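Long-range contact in HTPA Reductase (PDB 5U5N), which probably catalyses the NAD(P)H-dependent reduction of 4-hydroxy-tetrahydrodipicolinate to tetrahydrodipicolinate, a step of lysine biosynthesis: residues A[90-103]-A[115-129]. Sequence-based numbering, arbitrary orientation.
Sequences AEFYCKQGLPFVMG and VARKSGTYSIIAPQM. With NAD (nicotinamide-adenine-dinucleotide), chain C.
Strands 100-102 and 123-125 run parallel, their axes 4.8 Å apart and 1° from alignment, while helices 90-95 and 115-119 pack nearly parallel on one face of the sheet. Helix 109-119 makes the beta-alpha-beta crossover between the two strands, which belong to the parallel sheet of the Rossmann-like nucleotide-binding domain. Backbone bonds alternate in parallel fashion: Phe100 gives its N-H to Tyr122 O and accepts from Ile124 N, and Met102 N donates to Ile124 O at 2.9 Å, nearly along the C=O axis.

The Phe100 ring lies between the strands and the helices, its CZ near Ala116 CB of helix 109-119. Its CG stands between the backbone N and carbonyl carbon (chi1 67°), which lays the ring over Ser123: Ser123 CB sits 4.0 Å from the ring centroid, a CH-pi contact over one face, while Tyr93 CD2 of helix 86-95 meets the opposite face near the rim. The short side chain of Ser123 lets the ring come down onto its CB, and its hydroxyl donates to Thr121 O. Ile125 CG1 reaches both Phe100 CE2 and Met102 CB.

Between the helices, the compact thiol of Cys94 fits closely against its neighbours, with SG 3.6 Å from Val115 CG1 and near the hydroxyls of Ser119 and Thr121. The branched Thr121 turns its methyl CG2, anti to the backbone N, against Leu98 O.

Val101 and Ile124, beta-branched and apolar as suits a buried strand, occupy the other sheet face, where Val101 CG2 meets Ile124 CD1 and Met129 CE presses tightly on Val101 CG1. Beyond the strand ends lies the nicotinamide carboxamide. Its N7N donates almost straight (170°) to Gly103 O. Its O7N accepts from Met129 N at 3.1 Å.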
ATOM      1  N   ALA A  90     -23.082 -22.306 -13.498  1.00 44.41           N
ATOM      2  CA  ALA A  90     -22.389 -21.518 -14.525  1.00 44.29           C
ATOM      3  C   ALA A  90     -22.748 -21.963 -15.931  1.00 46.81           C
ATOM      4  O   ALA A  90     -22.996 -21.129 -16.802  1.00 46.06           O
ATOM      5  CB  ALA A  90     -20.886 -21.572 -14.339  1.00 45.13           C
ATOM      6  N   GLU A  91     -22.779 -23.274 -16.167  1.00 50.27           N
ATOM      7  CA  GLU A  91     -23.184 -23.762 -17.474  1.00 53.12           C
ATOM      8  C   GLU A  91     -24.616 -23.399 -17.768  1.00 52.13           C
ATOM      9  O   GLU A  91     -24.943 -23.053 -18.894  1.00 52.96           O
ATOM     10  CB  GLU A  91     -22.961 -25.241 -17.595  1.00 57.51           C
ATOM     11  CG  GLU A  91     -21.495 -25.562 -17.695  1.00 59.50           C
ATOM     12  CD  GLU A  91     -21.202 -26.996 -17.289  1.00 63.40           C
ATOM     13  OE1 GLU A  91     -21.866 -27.931 -17.802  1.00 66.71           O
ATOM     14  OE2 GLU A  91     -20.279 -27.203 -16.457  1.00 63.72           O
ATOM     15  N   PHE A  92     -25.461 -23.426 -16.747  1.00 50.53           N
ATOM     16  CA  PHE A  92     -26.835 -23.027 -16.922  1.00 49.71           C
ATOM     17  C   PHE A  92     -26.921 -21.541 -17.309  1.00 46.71           C
ATOM     18  O   PHE A  92     -27.582 -21.201 -18.283  1.00 47.34           O
ATOM     19  CB  PHE A  92     -27.646 -23.324 -15.676  1.00 48.84           C
ATOM     20  CG  PHE A  92     -29.071 -22.943 -15.806  1.00 48.61           C
ATOM     21  CD1 PHE A  92     -29.911 -23.658 -16.650  1.00 51.79           C
ATOM     22  CD2 PHE A  92     -29.582 -21.851 -15.120  1.00 45.73           C
ATOM     23  CE1 PHE A  92     -31.229 -23.309 -16.802  1.00 51.89           C
ATOM     24  CE2 PHE A  92     -30.925 -21.510 -15.275  1.00 45.85           C
ATOM     25  CZ  PHE A  92     -31.746 -22.246 -16.113  1.00 48.95           C
ATOM     26  N   TYR A  93     -26.226 -20.667 -16.586  1.00 43.72           N
ATOM     27  CA  TYR A  93     -26.258 -19.237 -16.911  1.00 41.18           C
ATOM     28  C   TYR A  93     -25.763 -18.963 -18.316  1.00 42.04           C
ATOM     29  O   TYR A  93     -26.397 -18.200 -19.046  1.00 41.65           O
ATOM     30  CB  TYR A  93     -25.463 -18.390 -15.900  1.00 38.80           C
ATOM     31  CG  TYR A  93     -25.900 -18.567 -14.461  1.00 37.86           C
ATOM     32  CD1 TYR A  93     -27.250 -18.804 -14.122  1.00 38.13           C
ATOM     33  CD2 TYR A  93     -24.967 -18.522 -13.438  1.00 37.16           C
ATOM     34  CE1 TYR A  93     -27.642 -18.967 -12.804  1.00 37.34           C
ATOM     35  CE2 TYR A  93     -25.344 -18.690 -12.121  1.00 36.45           C
ATOM     36  CZ  TYR A  93     -26.679 -18.906 -11.808  1.00 36.52           C
ATOM     37  OH  TYR A  93     -27.025 -19.064 -10.486  1.00 36.03           O
ATOM     38  N   CYS A  94     -24.653 -19.597 -18.703  1.00 43.47           N
ATOM     39  CA  CYS A  94     -24.075 -19.365 -20.037  1.00 44.69           C
ATOM     40  C   CYS A  94     -24.952 -19.879 -21.187  1.00 47.26           C
ATOM     41  O   CYS A  94     -25.045 -19.224 -22.220  1.00 47.33           O
ATOM     42  CB  CYS A  94     -22.679 -19.977 -20.140  1.00 46.41           C
ATOM     43  SG  CYS A  94     -21.452 -19.193 -19.103  1.00 43.83           S
ATOM     44  N   LYS A  95     -25.594 -21.035 -21.006  1.00 49.55           N
ATOM     45  CA  LYS A  95     -26.521 -21.571 -22.008  1.00 52.65           C
ATOM     46  C   LYS A  95     -27.699 -20.616 -22.261  1.00 51.20           C
ATOM     47  O   LYS A  95     -28.069 -20.386 -23.398  1.00 52.86           O
ATOM     48  CB  LYS A  95     -27.034 -22.951 -21.586  1.00 55.50           C
ATOM     49  CG  LYS A  95     -28.202 -23.402 -22.427  1.00 58.65           C
ATOM     50  CD  LYS A  95     -28.623 -24.841 -22.199  1.00 62.39           C
ATOM     51  CE  LYS A  95     -29.888 -25.111 -22.984  1.00 65.35           C
ATOM     52  NZ  LYS A  95     -30.107 -26.571 -23.107  1.00 70.18           N
ATOM     53  N   GLN A  96     -28.247 -20.064 -21.183  1.00 48.50           N
ATOM     54  CA  GLN A  96     -29.375 -19.105 -21.204  1.00 47.18           C
ATOM     55  C   GLN A  96     -28.995 -17.644 -21.536  1.00 44.76           C
ATOM     56  O   GLN A  96     -29.865 -16.773 -21.563  1.00 43.86           O
ATOM     57  CB  GLN A  96     -30.083 -19.093 -19.824  1.00 45.48           C
ATOM     58  CG  GLN A  96     -30.583 -20.441 -19.298  1.00 47.81           C
ATOM     59  CD  GLN A  96     -31.884 -20.912 -19.925  1.00 50.58           C
ATOM     60  OE1 GLN A  96     -32.683 -20.113 -20.400  1.00 50.33           O
ATOM     61  NE2 GLN A  96     -32.083 -22.226 -19.950  1.00 53.91           N
ATOM     62  N   GLY A  97     -27.712 -17.356 -21.742  1.00 43.84           N
ATOM     63  CA  GLY A  97     -27.259 -15.995 -21.968  1.00 41.65           C
ATOM     64  C   GLY A  97     -27.439 -15.064 -20.778  1.00 38.60           C
ATOM     65  O   GLY A  97     -27.587 -13.872 -20.973  1.00 37.24           O
ATOM     66  N   LEU A  98     -27.457 -15.587 -19.551  1.00 37.74           N
ATOM     67  CA  LEU A  98     -27.681 -14.736 -18.394  1.00 35.34           C
ATOM     68  C   LEU A  98     -26.312 -14.215 -17.890  1.00 33.69           C
ATOM     69  O   LEU A  98     -25.440 -15.018 -17.506  1.00 34.05           O
ATOM     70  CB  LEU A  98     -28.364 -15.482 -17.262  1.00 35.52           C
ATOM     71  CG  LEU A  98     -29.865 -15.759 -17.405  1.00 36.96           C
ATOM     72  CD1 LEU A  98     -30.287 -16.706 -16.281  1.00 37.29           C
ATOM     73  CD2 LEU A  98     -30.689 -14.460 -17.396  1.00 35.97           C
ATOM     74  N   PRO A  99     -26.122 -12.880 -17.874  1.00 31.96           N
ATOM     75  CA  PRO A  99     -24.865 -12.391 -17.272  1.00 30.77           C
ATOM     76  C   PRO A  99     -24.816 -12.685 -15.788  1.00 29.68           C
ATOM     77  O   PRO A  99     -25.838 -12.612 -15.138  1.00 28.94           O
ATOM     78  CB  PRO A  99     -24.893 -10.873 -17.539  1.00 29.73           C
ATOM     79  CG  PRO A  99     -26.291 -10.546 -17.895  1.00 29.98           C
ATOM     80  CD  PRO A  99     -26.935 -11.793 -18.430  1.00 31.61           C
ATOM     81  N   PHE A 100     -23.644 -13.038 -15.261  1.00 29.60           N
ATOM     82  CA  PHE A 100     -23.553 -13.397 -13.859  1.00 28.94           C
ATOM     83  C   PHE A 100     -22.293 -12.948 -13.123  1.00 28.76           C
ATOM     84  O   PHE A 100     -21.220 -12.839 -13.698  1.00 29.46           O
ATOM     85  CB  PHE A 100     -23.768 -14.915 -13.654  1.00 30.12           C
ATOM     86  CG  PHE A 100     -22.691 -15.787 -14.216  1.00 31.61           C
ATOM     87  CD1 PHE A 100     -22.688 -16.128 -15.544  1.00 32.95           C
ATOM     88  CD2 PHE A 100     -21.681 -16.282 -13.392  1.00 32.14           C
ATOM     89  CE1 PHE A 100     -21.695 -16.931 -16.063  1.00 34.90           C
ATOM     90  CE2 PHE A 100     -20.665 -17.068 -13.897  1.00 34.03           C
ATOM     91  CZ  PHE A 100     -20.677 -17.400 -15.238  1.00 35.53           C
ATOM     92  N   VAL A 101     -22.471 -12.755 -11.821  1.00 28.04           N
ATOM     93  CA  VAL A 101     -21.413 -12.552 -10.880  1.00 28.25           C
ATOM     94  C   VAL A 101     -21.353 -13.778  -9.975  1.00 28.93           C
ATOM     95  O   VAL A 101     -22.264 -13.992  -9.178  1.00 28.25           O
ATOM     96  CB  VAL A 101     -21.686 -11.288 -10.051  1.00 27.33           C
ATOM     97  CG1 VAL A 101     -20.589 -11.094  -9.003  1.00 28.04           C
ATOM     98  CG2 VAL A 101     -21.788 -10.083 -10.980  1.00 26.87           C
ATOM     99  N   MET A 102     -20.263 -14.545 -10.092  1.00 41.94           N
ATOM    100  CA  MET A 102     -20.045 -15.784  -9.347  1.00 43.56           C
ATOM    101  C   MET A 102     -19.111 -15.531  -8.178  1.00 44.11           C
ATOM    102  O   MET A 102     -17.914 -15.345  -8.381  1.00 44.75           O
ATOM    103  CB  MET A 102     -19.457 -16.849 -10.315  1.00 45.40           C
ATOM    104  CG  MET A 102     -19.039 -18.189  -9.715  1.00 47.72           C
ATOM    105  SD  MET A 102     -20.485 -19.136  -9.176  1.00 48.82           S
ATOM    106  CE  MET A 102     -21.132 -19.680 -10.762  1.00 49.41           C
ATOM    107  N   GLY A 103     -19.670 -15.486  -6.975  1.00 44.30           N
ATOM    108  CA  GLY A 103     -18.904 -15.329  -5.747  1.00 45.84           C
ATOM    109  C   GLY A 103     -18.643 -16.649  -5.012  1.00 48.13           C
ATOM    110  O   GLY A 103     -17.889 -16.693  -4.055  1.00 50.05           O
ATOM    111  N   VAL A 115     -16.033 -22.140 -19.605  1.00 70.15           N
ATOM    112  CA  VAL A 115     -17.416 -22.009 -20.074  1.00 69.45           C
ATOM    113  C   VAL A 115     -17.843 -20.534 -20.234  1.00 66.35           C
ATOM    114  O   VAL A 115     -18.488 -20.170 -21.225  1.00 67.33           O
ATOM    115  CB  VAL A 115     -18.361 -22.797 -19.136  1.00 68.36           C
ATOM    116  CG1 VAL A 115     -19.807 -22.408 -19.326  1.00 67.20           C
ATOM    117  CG2 VAL A 115     -18.215 -24.286 -19.367  1.00 72.44           C
ATOM    118  N   ALA A 116     -17.480 -19.697 -19.265  1.00 62.90           N
ATOM    119  CA  ALA A 116     -17.793 -18.266 -19.320  1.00 60.23           C
ATOM    120  C   ALA A 116     -17.118 -17.543 -20.497  1.00 62.35           C
ATOM    121  O   ALA A 116     -17.759 -16.783 -21.220  1.00 62.27           O
ATOM    122  CB  ALA A 116     -17.437 -17.597 -17.997  1.00 56.98           C
ATOM    123  N   ARG A 117     -15.826 -17.801 -20.684  1.00 64.86           N
ATOM    124  CA  ARG A 117     -15.040 -17.210 -21.781  1.00 67.65           C
ATOM    125  C   ARG A 117     -15.500 -17.731 -23.141  1.00 71.57           C
ATOM    126  O   ARG A 117     -15.694 -16.945 -24.068  1.00 72.93           O
ATOM    127  CB  ARG A 117     -13.541 -17.482 -21.598  1.00 69.87           C
ATOM    128  CG  ARG A 117     -12.643 -16.659 -22.532  1.00 72.70           C
ATOM    129  CD  ARG A 117     -11.143 -16.924 -22.366  1.00 75.44           C
ATOM    130  NE  ARG A 117     -10.791 -17.076 -20.954  1.00 72.76           N
ATOM    131  CZ  ARG A 117     -10.500 -18.219 -20.323  1.00 73.53           C
ATOM    132  NH1 ARG A 117     -10.438 -19.406 -20.948  1.00 76.97           N
ATOM    133  NH2 ARG A 117     -10.230 -18.167 -19.026  1.00 71.25           N
ATOM    134  N   LYS A 118     -15.690 -19.046 -23.239  1.00 73.81           N
ATOM    135  CA  LYS A 118     -16.088 -19.714 -24.488  1.00 78.39           C
ATOM    136  C   LYS A 118     -17.466 -19.230 -24.987  1.00 77.61           C
ATOM    137  O   LYS A 118     -17.627 -18.950 -26.173  1.00 81.16           O
ATOM    138  CB  LYS A 118     -16.083 -21.244 -24.286  1.00 80.84           C
ATOM    139  CG  LYS A 118     -15.831 -22.077 -25.520  1.00 87.11           C
ATOM    140  CD  LYS A 118     -15.899 -23.557 -25.249  1.00 89.50           C
ATOM    141  CE  LYS A 118     -14.651 -23.998 -24.529  1.00 89.57           C
ATOM    142  NZ  LYS A 118     -14.049 -25.140 -25.238  1.00 95.59           N
ATOM    143  N   SER A 119     -18.441 -19.115 -24.085  1.00 73.45           N
ATOM    144  CA  SER A 119     -19.791 -18.666 -24.455  1.00 72.58           C
ATOM    145  C   SER A 119     -19.884 -17.175 -24.757  1.00 70.56           C
ATOM    146  O   SER A 119     -20.832 -16.734 -25.410  1.00 71.40           O
ATOM    147  CB  SER A 119     -20.799 -19.020 -23.366  1.00 69.41           C
ATOM    148  OG  SER A 119     -20.565 -18.260 -22.201  1.00 64.94           O
ATOM    149  N   GLY A 120     -18.916 -16.406 -24.267  1.00 68.18           N
ATOM    150  CA  GLY A 120     -18.905 -14.961 -24.452  1.00 66.29           C
ATOM    151  C   GLY A 120     -19.941 -14.280 -23.594  1.00 61.71           C
ATOM    152  O   GLY A 120     -20.448 -13.240 -23.965  1.00 61.16           O
ATOM    153  N   THR A 121     -20.243 -14.867 -22.438  1.00 58.85           N
ATOM    154  CA  THR A 121     -21.217 -14.327 -21.500  1.00 54.90           C
ATOM    155  C   THR A 121     -20.552 -13.267 -20.625  1.00 51.60           C
ATOM    156  O   THR A 121     -19.497 -13.534 -20.024  1.00 51.26           O
ATOM    157  CB  THR A 121     -21.727 -15.441 -20.543  1.00 54.11           C
ATOM    158  OG1 THR A 121     -22.128 -16.576 -21.304  1.00 57.62           O
ATOM    159  CG2 THR A 121     -22.912 -14.972 -19.688  1.00 51.27           C
ATOM    160  N   TYR A 122     -21.201 -12.100 -20.500  1.00 49.25           N
ATOM    161  CA  TYR A 122     -20.747 -11.087 -19.557  1.00 46.38           C
ATOM    162  C   TYR A 122     -20.730 -11.657 -18.141  1.00 44.29           C
ATOM    163  O   TYR A 122     -21.773 -12.035 -17.618  1.00 43.12           O
ATOM    164  CB  TYR A 122     -21.606  -9.817 -19.628  1.00 44.87           C
ATOM    165  CG  TYR A 122     -21.375  -9.041 -20.900  1.00 46.92           C
ATOM    166  CD1 TYR A 122     -20.254  -8.224 -21.055  1.00 47.52           C
ATOM    167  CD2 TYR A 122     -22.252  -9.143 -21.973  1.00 48.81           C
ATOM    168  CE1 TYR A 122     -20.038  -7.512 -22.228  1.00 49.82           C
ATOM    169  CE2 TYR A 122     -22.044  -8.428 -23.137  1.00 51.19           C
ATOM    170  CZ  TYR A 122     -20.931  -7.629 -23.256  1.00 51.67           C
ATOM    171  OH  TYR A 122     -20.715  -6.949 -24.419  1.00 54.58           O
ATOM    172  N   SER A 123     -19.544 -11.711 -17.532  1.00 44.15           N
ATOM    173  CA  SER A 123     -19.396 -12.258 -16.190  1.00 42.96           C
ATOM    174  C   SER A 123     -18.280 -11.641 -15.358  1.00 42.60           C
ATOM    175  O   SER A 123     -17.335 -11.077 -15.875  1.00 43.64           O
ATOM    176  CB  SER A 123     -19.186 -13.797 -16.247  1.00 44.65           C
ATOM    177  OG  SER A 123     -18.355 -14.162 -17.320  1.00 47.17           O
ATOM    178  N   ILE A 124     -18.427 -11.778 -14.052  1.00 41.65           N
ATOM    179  CA  ILE A 124     -17.369 -11.525 -13.105  1.00 42.23           C
ATOM    180  C   ILE A 124     -17.261 -12.800 -12.300  1.00 43.17           C
ATOM    181  O   ILE A 124     -18.204 -13.210 -11.623  1.00 42.28           O
ATOM    182  CB  ILE A 124     -17.686 -10.319 -12.195  1.00 40.81           C
ATOM    183  CG1 ILE A 124     -17.628  -9.019 -13.000  1.00 40.57           C
ATOM    184  CG2 ILE A 124     -16.686 -10.245 -11.048  1.00 41.88           C
ATOM    185  CD1 ILE A 124     -18.450  -7.920 -12.382  1.00 39.10           C
ATOM    186  N   ILE A 125     -16.102 -13.430 -12.371  1.00 45.50           N
ATOM    187  CA  ILE A 125     -15.811 -14.604 -11.585  1.00 47.02           C
ATOM    188  C   ILE A 125     -14.691 -14.194 -10.656  1.00 48.47           C
ATOM    189  O   ILE A 125     -13.552 -13.955 -11.090  1.00 50.08           O
ATOM    190  CB  ILE A 125     -15.417 -15.801 -12.488  1.00 49.13           C
ATOM    191  CG1 ILE A 125     -16.660 -16.224 -13.291  1.00 48.59           C
ATOM    192  CG2 ILE A 125     -14.892 -16.967 -11.655  1.00 50.76           C
ATOM    193  CD1 ILE A 125     -16.391 -17.133 -14.462  1.00 51.06           C
ATOM    194  N   ALA A 126     -15.022 -14.080  -9.381  1.00 48.47           N
ATOM    195  CA  ALA A 126     -14.030 -13.663  -8.414  1.00 50.49           C
ATOM    196  C   ALA A 126     -14.267 -14.385  -7.095  1.00 51.63           C
ATOM    197  O   ALA A 126     -15.310 -14.161  -6.430  1.00 50.53           O
ATOM    198  CB  ALA A 126     -14.105 -12.158  -8.228  1.00 49.84           C
ATOM    199  N   PRO A 127     -13.326 -15.256  -6.708  1.00 54.11           N
ATOM    200  CA  PRO A 127     -13.449 -15.950  -5.437  1.00 55.79           C
ATOM    201  C   PRO A 127     -13.104 -15.114  -4.185  1.00 57.40           C
ATOM    202  O   PRO A 127     -13.292 -15.610  -3.069  1.00 58.97           O
ATOM    203  CB  PRO A 127     -12.485 -17.128  -5.611  1.00 58.24           C
ATOM    204  CG  PRO A 127     -11.422 -16.597  -6.506  1.00 58.91           C
ATOM    205  CD  PRO A 127     -12.080 -15.611  -7.409  1.00 56.22           C
ATOM    206  N   GLN A 128     -12.595 -13.896  -4.360  1.00 57.54           N
ATOM    207  CA  GLN A 128     -12.492 -12.903  -3.255  1.00 59.14           C
ATOM    208  C   GLN A 128     -13.161 -11.594  -3.717  1.00 56.93           C
ATOM    209  O   GLN A 128     -12.657 -10.927  -4.602  1.00 56.13           O
ATOM    210  CB  GLN A 128     -11.021 -12.713  -2.859  1.00 62.61           C
ATOM    211  CG  GLN A 128     -10.658 -11.492  -2.024  1.00 64.63           C
ATOM    212  CD  GLN A 128     -11.199 -11.498  -0.631  1.00 66.23           C
ATOM    213  OE1 GLN A 128     -12.298 -11.024  -0.369  1.00 64.50           O
ATOM    214  NE2 GLN A 128     -10.400 -11.988   0.289  1.00 70.13           N
ATOM    215  N   MET A 129     -14.294 -11.263  -3.110  1.00 44.13           N
ATOM    216  CA  MET A 129     -15.125 -10.118  -3.487  1.00 41.99           C
ATOM    217  C   MET A 129     -15.002  -8.966  -2.508  1.00 38.21           C
ATOM    218  O   MET A 129     -15.619  -7.911  -2.731  1.00 36.12           O
ATOM    219  CB  MET A 129     -16.608 -10.531  -3.611  1.00 44.82           C
ATOM    220  CG  MET A 129     -16.823 -11.564  -4.691  1.00 50.18           C
ATOM    221  SD  MET A 129     -16.845 -10.846  -6.343  1.00 51.88           S
ATOM    222  CE  MET A 129     -18.530 -10.262  -6.364  1.00 51.59           C
TER
HETATM  223  PA  NAD C 301     -24.770 -21.221   2.811  1.00 44.60           P
HETATM  224  O1A NAD C 301     -24.555 -22.700   3.077  1.00 44.77           O
HETATM  225  O2A NAD C 301     -25.226 -20.278   3.906  1.00 40.86           O
HETATM  226  O5B NAD C 301     -25.787 -21.023   1.601  1.00 41.02           O
HETATM  227  C5B NAD C 301     -25.562 -21.559   0.311  1.00 41.15           C
HETATM  228  C4B NAD C 301     -26.943 -21.788  -0.289  1.00 41.15           C
HETATM  229  O4B NAD C 301     -26.858 -22.232  -1.643  1.00 42.11           O
HETATM  230  C3B NAD C 301     -27.764 -22.825   0.476  1.00 40.79           C
HETATM  231  O3B NAD C 301     -28.827 -22.160   1.182  1.00 40.57           O
HETATM  232  C2B NAD C 301     -28.224 -23.831  -0.591  1.00 42.59           C
HETATM  233  O2B NAD C 301     -29.573 -24.301  -0.362  1.00 41.54           O
HETATM  234  C1B NAD C 301     -28.000 -23.054  -1.904  1.00 41.91           C
HETATM  235  N9A NAD C 301     -27.786 -23.827  -3.158  1.00 41.78           N
HETATM  236  C8A NAD C 301     -27.102 -24.981  -3.304  1.00 40.14           C
HETATM  237  N7A NAD C 301     -27.116 -25.384  -4.596  1.00 40.53           N
HETATM  238  C5A NAD C 301     -27.808 -24.475  -5.306  1.00 40.96           C
HETATM  239  C6A NAD C 301     -28.213 -24.305  -6.718  1.00 42.27           C
HETATM  240  N6A NAD C 301     -27.853 -25.207  -7.656  1.00 44.12           N
HETATM  241  N1A NAD C 301     -28.940 -23.218  -7.057  1.00 42.63           N
HETATM  242  C2A NAD C 301     -29.321 -22.302  -6.140  1.00 43.29           C
HETATM  243  N3A NAD C 301     -28.994 -22.404  -4.829  1.00 43.22           N
HETATM  244  C4A NAD C 301     -28.249 -23.446  -4.358  1.00 40.80           C
HETATM  245  O3  NAD C 301     -23.409 -20.686   2.121  1.00 47.65           O
HETATM  246  PN  NAD C 301     -22.818 -19.189   2.325  1.00 43.41           P
HETATM  247  O1N NAD C 301     -22.379 -19.119   3.769  1.00 40.05           O
HETATM  248  O2N NAD C 301     -23.810 -18.176   1.786  1.00 44.19           O
HETATM  249  O5D NAD C 301     -21.588 -19.255   1.281  1.00 44.61           O
HETATM  250  C5D NAD C 301     -21.856 -19.508  -0.094  1.00 45.44           C
HETATM  251  C4D NAD C 301     -20.592 -19.630  -0.934  1.00 47.89           C
HETATM  252  O4D NAD C 301     -19.996 -18.335  -1.074  1.00 49.38           O
HETATM  253  C3D NAD C 301     -19.523 -20.554  -0.332  1.00 49.06           C
HETATM  254  O3D NAD C 301     -18.904 -21.367  -1.345  1.00 47.66           O
HETATM  255  C2D NAD C 301     -18.513 -19.594   0.267  1.00 49.16           C
HETATM  256  O2D NAD C 301     -17.175 -20.092   0.260  1.00 49.61           O
HETATM  257  C1D NAD C 301     -18.619 -18.403  -0.677  1.00 50.51           C
HETATM  258  N1N NAD C 301     -18.120 -17.117  -0.147  1.00 51.16           N
HETATM  259  C2N NAD C 301     -17.373 -16.381  -0.991  1.00 51.56           C
HETATM  260  C3N NAD C 301     -16.850 -15.143  -0.630  1.00 53.06           C
HETATM  261  C7N NAD C 301     -15.999 -14.351  -1.606  1.00 55.99           C
HETATM  262  O7N NAD C 301     -15.179 -13.567  -1.157  1.00 55.17           O
HETATM  263  N7N NAD C 301     -16.113 -14.498  -2.936  1.00 53.89           N
HETATM  264  C4N NAD C 301     -17.119 -14.674   0.657  1.00 51.30           C
HETATM  265  C5N NAD C 301     -17.891 -15.439   1.528  1.00 51.09           C
HETATM  266  C6N NAD C 301     -18.387 -16.670   1.102  1.00 49.72           C